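Local coordinates for putative acetyl/propionyl-CoA carboxylase, alpha subunit (Methylibium petroleiphilum, PDB 2O1Q), which is of unproven function but has a zinc-binding cupin-like domain and is probably a metal-dependent oxygenase, perhaps an acetylacetone dioxygenase, at residues L36-F49 against E112-V124. Residues are numbered along the deposited sequence; the frame is centred on the assembly and turned at random. Where two conformers were deposited one is given.
Sequences LHVSPEMGSWTAIF and EFYMSFLGPLTFV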
# COMPACT_ATOMS: atom_id res chain seq x y z
N LEU A 36 12.14 11.46 8.35
CA LEU A 36 13.09 10.84 7.45
C LEU A 36 12.57 10.75 6.03
O LEU A 36 13.33 10.90 5.05
CB LEU A 36 13.44 9.46 7.95
CG LEU A 36 14.16 9.42 9.31
CD1 LEU A 36 14.28 7.95 9.77
CD2 LEU A 36 15.50 10.17 9.28
N HIS A 37 11.26 10.59 5.88
CA HIS A 37 10.69 10.38 4.55
C HIS A 37 9.19 10.60 4.56
O HIS A 37 8.50 10.22 5.53
CB HIS A 37 11.01 8.97 4.01
CG HIS A 37 10.29 8.62 2.75
ND1 HIS A 37 10.73 8.99 1.50
CD2 HIS A 37 9.15 7.93 2.55
CE1 HIS A 37 9.86 8.58 0.59
NE2 HIS A 37 8.91 7.91 1.21
N VAL A 38 8.67 11.15 3.49
CA VAL A 38 7.24 11.11 3.20
C VAL A 38 7.03 10.58 1.78
O VAL A 38 7.79 10.99 0.88
CB VAL A 38 6.52 12.47 3.42
CG1 VAL A 38 6.67 12.95 4.89
CG2 VAL A 38 6.94 13.52 2.35
N SER A 39 5.95 9.84 1.58
CA SER A 39 5.51 9.29 0.32
C SER A 39 4.16 9.94 -0.01
O SER A 39 3.12 9.52 0.54
CB SER A 39 5.30 7.81 0.42
OG SER A 39 6.56 7.12 0.32
N PRO A 40 4.17 10.95 -0.87
CA PRO A 40 2.91 11.66 -1.15
C PRO A 40 1.84 10.82 -1.82
O PRO A 40 0.61 11.16 -1.74
CB PRO A 40 3.35 12.79 -2.11
CG PRO A 40 4.81 12.92 -1.91
CD PRO A 40 5.28 11.52 -1.66
N GLU A 41 2.25 9.79 -2.56
CA GLU A 41 1.26 9.02 -3.27
C GLU A 41 0.47 8.10 -2.35
O GLU A 41 -0.76 8.13 -2.35
CB GLU A 41 1.92 8.23 -4.37
CG GLU A 41 0.97 7.49 -5.24
CD GLU A 41 1.65 6.47 -6.11
OE1 GLU A 41 2.23 6.86 -7.16
OE2 GLU A 41 1.68 5.28 -5.72
N MSE A 42 1.15 7.25 -1.56
CA MSE A 42 0.51 6.31 -0.70
C MSE A 42 0.08 6.98 0.56
O MSE A 42 -0.77 6.40 1.27
CB MSE A 42 1.47 5.19 -0.45
CG MSE A 42 0.85 4.01 0.26
SE MSE A 42 1.95 2.39 0.18
CE MSE A 42 3.30 3.09 -1.10
N GLY A 43 0.71 8.10 0.93
CA GLY A 43 0.46 8.69 2.24
C GLY A 43 1.24 8.05 3.38
O GLY A 43 0.87 8.16 4.56
N SER A 44 2.37 7.41 3.09
CA SER A 44 3.18 6.86 4.13
C SER A 44 4.30 7.84 4.54
O SER A 44 4.55 8.82 3.84
CB SER A 44 3.66 5.46 3.74
OG SER A 44 4.54 5.65 2.64
N TRP A 45 4.87 7.64 5.73
CA TRP A 45 5.87 8.55 6.25
C TRP A 45 6.66 7.78 7.33
O TRP A 45 6.18 6.76 7.86
CB TRP A 45 5.24 9.85 6.76
CG TRP A 45 4.09 9.66 7.74
CD1 TRP A 45 2.82 9.23 7.45
CD2 TRP A 45 4.10 10.00 9.12
NE1 TRP A 45 2.05 9.27 8.59
CE2 TRP A 45 2.82 9.74 9.63
CE3 TRP A 45 5.10 10.51 10.00
CZ2 TRP A 45 2.48 9.96 10.96
CZ3 TRP A 45 4.76 10.74 11.33
CH2 TRP A 45 3.46 10.44 11.81
N THR A 46 7.89 8.20 7.62
CA THR A 46 8.83 7.48 8.44
C THR A 46 9.64 8.51 9.19
O THR A 46 10.02 9.57 8.63
CB THR A 46 9.75 6.68 7.53
OG1 THR A 46 9.00 5.80 6.70
CG2 THR A 46 10.79 5.95 8.30
N ALA A 47 9.84 8.23 10.47
CA ALA A 47 10.47 9.15 11.38
C ALA A 47 11.17 8.38 12.45
O ALA A 47 10.88 7.16 12.67
CB ALA A 47 9.40 10.12 11.98
N ILE A 48 12.11 9.06 13.14
CA ILE A 48 12.76 8.51 14.34
C ILE A 48 12.55 9.48 15.48
O ILE A 48 12.35 10.69 15.24
CB ILE A 48 14.26 8.17 14.10
CG1 ILE A 48 14.84 7.41 15.26
CG2 ILE A 48 14.99 9.44 13.69
CD1 ILE A 48 16.18 6.67 14.92
N PHE A 49 12.38 8.92 16.66
CA PHE A 49 12.03 9.65 17.87
C PHE A 49 13.00 9.37 19.00
O PHE A 49 13.44 8.24 19.18
CB PHE A 49 10.63 9.25 18.34
CG PHE A 49 9.55 9.47 17.29
CD1 PHE A 49 9.33 8.55 16.29
CD2 PHE A 49 8.79 10.64 17.27
CE1 PHE A 49 8.37 8.75 15.35
CE2 PHE A 49 7.82 10.82 16.33
CZ PHE A 49 7.63 9.90 15.36
N GLU A 112 14.72 5.40 22.00
CA GLU A 112 14.81 5.84 20.63
C GLU A 112 14.11 4.79 19.83
O GLU A 112 14.33 3.59 20.07
CB GLU A 112 16.25 5.88 20.14
CG GLU A 112 16.40 6.40 18.71
CD GLU A 112 17.84 6.35 18.25
OE1 GLU A 112 18.34 5.24 17.92
OE2 GLU A 112 18.44 7.44 18.20
N PHE A 113 13.23 5.21 18.94
CA PHE A 113 12.53 4.30 18.02
C PHE A 113 12.29 4.94 16.69
O PHE A 113 12.05 6.16 16.58
CB PHE A 113 11.23 3.70 18.58
CG PHE A 113 10.08 4.65 18.62
CD1 PHE A 113 9.98 5.62 19.62
CD2 PHE A 113 9.10 4.62 17.62
CE1 PHE A 113 8.90 6.52 19.60
CE2 PHE A 113 8.05 5.48 17.64
CZ PHE A 113 7.95 6.42 18.67
N TYR A 114 12.40 4.07 15.70
CA TYR A 114 12.18 4.34 14.29
C TYR A 114 10.83 3.73 13.95
O TYR A 114 10.53 2.61 14.37
CB TYR A 114 13.33 3.66 13.50
CG TYR A 114 13.18 3.61 12.00
CD1 TYR A 114 12.48 2.61 11.40
CD2 TYR A 114 13.80 4.52 11.16
CE1 TYR A 114 12.42 2.49 10.05
CE2 TYR A 114 13.74 4.41 9.79
CZ TYR A 114 13.03 3.42 9.23
OH TYR A 114 12.95 3.24 7.88
N MSE A 115 9.98 4.49 13.26
CA MSE A 115 8.68 4.02 12.87
C MSE A 115 8.27 4.49 11.52
O MSE A 115 8.49 5.65 11.13
CB MSE A 115 7.63 4.40 13.91
CG MSE A 115 6.32 3.75 13.71
SE MSE A 115 5.29 3.73 15.39
CE MSE A 115 3.82 2.70 14.54
N SER A 116 7.62 3.59 10.81
CA SER A 116 7.01 3.87 9.54
C SER A 116 5.51 3.74 9.76
O SER A 116 5.03 2.94 10.57
CB SER A 116 7.55 2.90 8.49
OG SER A 116 7.40 3.45 7.19
N PHE A 117 4.78 4.61 9.07
CA PHE A 117 3.33 4.74 9.14
C PHE A 117 2.71 4.74 7.78
O PHE A 117 3.13 5.50 6.92
CB PHE A 117 2.94 6.06 9.78
CG PHE A 117 3.63 6.35 11.12
CD1 PHE A 117 4.84 7.03 11.15
CD2 PHE A 117 3.01 6.03 12.31
CE1 PHE A 117 5.48 7.30 12.35
CE2 PHE A 117 3.66 6.28 13.57
CZ PHE A 117 4.84 6.97 13.58
N LEU A 118 1.69 3.92 7.58
CA LEU A 118 0.90 3.99 6.37
C LEU A 118 -0.34 4.75 6.77
O LEU A 118 -1.17 4.31 7.58
CB LEU A 118 0.55 2.61 5.79
CG LEU A 118 -0.38 2.60 4.56
CD1 LEU A 118 0.10 3.52 3.47
CD2 LEU A 118 -0.55 1.21 4.07
N GLY A 119 -0.40 5.96 6.29
CA GLY A 119 -1.51 6.84 6.51
C GLY A 119 -1.40 7.59 7.83
O GLY A 119 -0.37 7.57 8.53
N PRO A 120 -2.42 8.40 8.13
CA PRO A 120 -2.32 9.26 9.33
C PRO A 120 -2.63 8.64 10.65
O PRO A 120 -3.01 7.48 10.74
CB PRO A 120 -3.36 10.35 9.05
CG PRO A 120 -4.39 9.71 8.13
CD PRO A 120 -3.59 8.73 7.28
N LEU A 121 -2.33 9.40 11.69
CA LEU A 121 -2.79 9.10 13.03
C LEU A 121 -4.00 10.00 13.31
O LEU A 121 -3.94 11.24 13.05
CB LEU A 121 -1.71 9.33 14.09
CG LEU A 121 -0.38 8.62 13.86
CD1 LEU A 121 0.61 8.86 15.00
CD2 LEU A 121 -0.62 7.14 13.60
N THR A 122 -5.05 9.40 13.86
CA THR A 122 -6.19 10.15 14.37
C THR A 122 -5.99 10.37 15.88
O THR A 122 -6.10 9.43 16.66
CB THR A 122 -7.51 9.47 14.09
OG1 THR A 122 -7.60 9.22 12.68
CG2 THR A 122 -8.68 10.33 14.57
N PHE A 123 -5.70 11.61 16.26
CA PHE A 123 -5.64 11.93 17.66
C PHE A 123 -7.05 12.13 18.16
O PHE A 123 -7.85 12.81 17.48
CB PHE A 123 -4.73 13.14 17.95
CG PHE A 123 -3.26 12.85 17.77
CD1 PHE A 123 -2.68 12.98 16.50
CD2 PHE A 123 -2.48 12.42 18.79
CE1 PHE A 123 -1.34 12.65 16.27
CE2 PHE A 123 -1.13 12.09 18.60
CZ PHE A 123 -0.56 12.21 17.31
N VAL A 124 -7.35 11.51 19.30
CA VAL A 124 -8.72 11.39 19.82
C VAL A 124 -8.87 11.93 21.22
O VAL A 124 -7.92 12.04 21.98
CB VAL A 124 -9.23 9.93 19.75
CG1 VAL A 124 -9.31 9.48 18.27
CG2 VAL A 124 -8.40 8.97 20.60
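T46 OG1 is held between two partners: S116 OG lies 2.9 Å from it across the contact, and E67 of the second subunit takes a hydrogen bond from the other chain. Behind this meeting is an antiparallel strand pair in one sheet of the cupin-like fold. Within strands 44-51 and 110-118, residues 44-49 and 112-118 run antiparallel, at 169°. F117 N donates to W45 O at 2.8 Å and W45 N returns a bond to F117 O; the A47-M115 and F49-F113 pairs repeat the pattern. W45, A47 and F49 share one face with F113, M115 and F117. This face looks toward strand 55-62, where the zinc ligand H62 meets M115, F117 and L121.

A chi1 of 52° puts W45 CG between the backbone N and the carbonyl carbon, which carries the indole over F117. The six-membered ring and the phenyl ring stack face to face, centroids 4.1 Å apart and planes at 18°, while F117 CB rides over the five-membered ring. Past the stack, W45 NE1 donates to G119 O at 3.0 Å, from above the carbonyl plane, and ties the indole to the turn that leads into strand 121-124. A leucine at W45 would probably leave G119 O without this N-H and strip F117 of its stacking partner, opening a gap beside the turn. M115 CG packs on the other face of F117.

On the reverse face, T46 CG2 touches the ring of Y114. Back on the W45 face, at the far end of the strands, the F49 and F113 rings tilt only slightly against each other but overlap little, F49 CD1 standing 3.5 Å from F113 CZ near the rim of that ring.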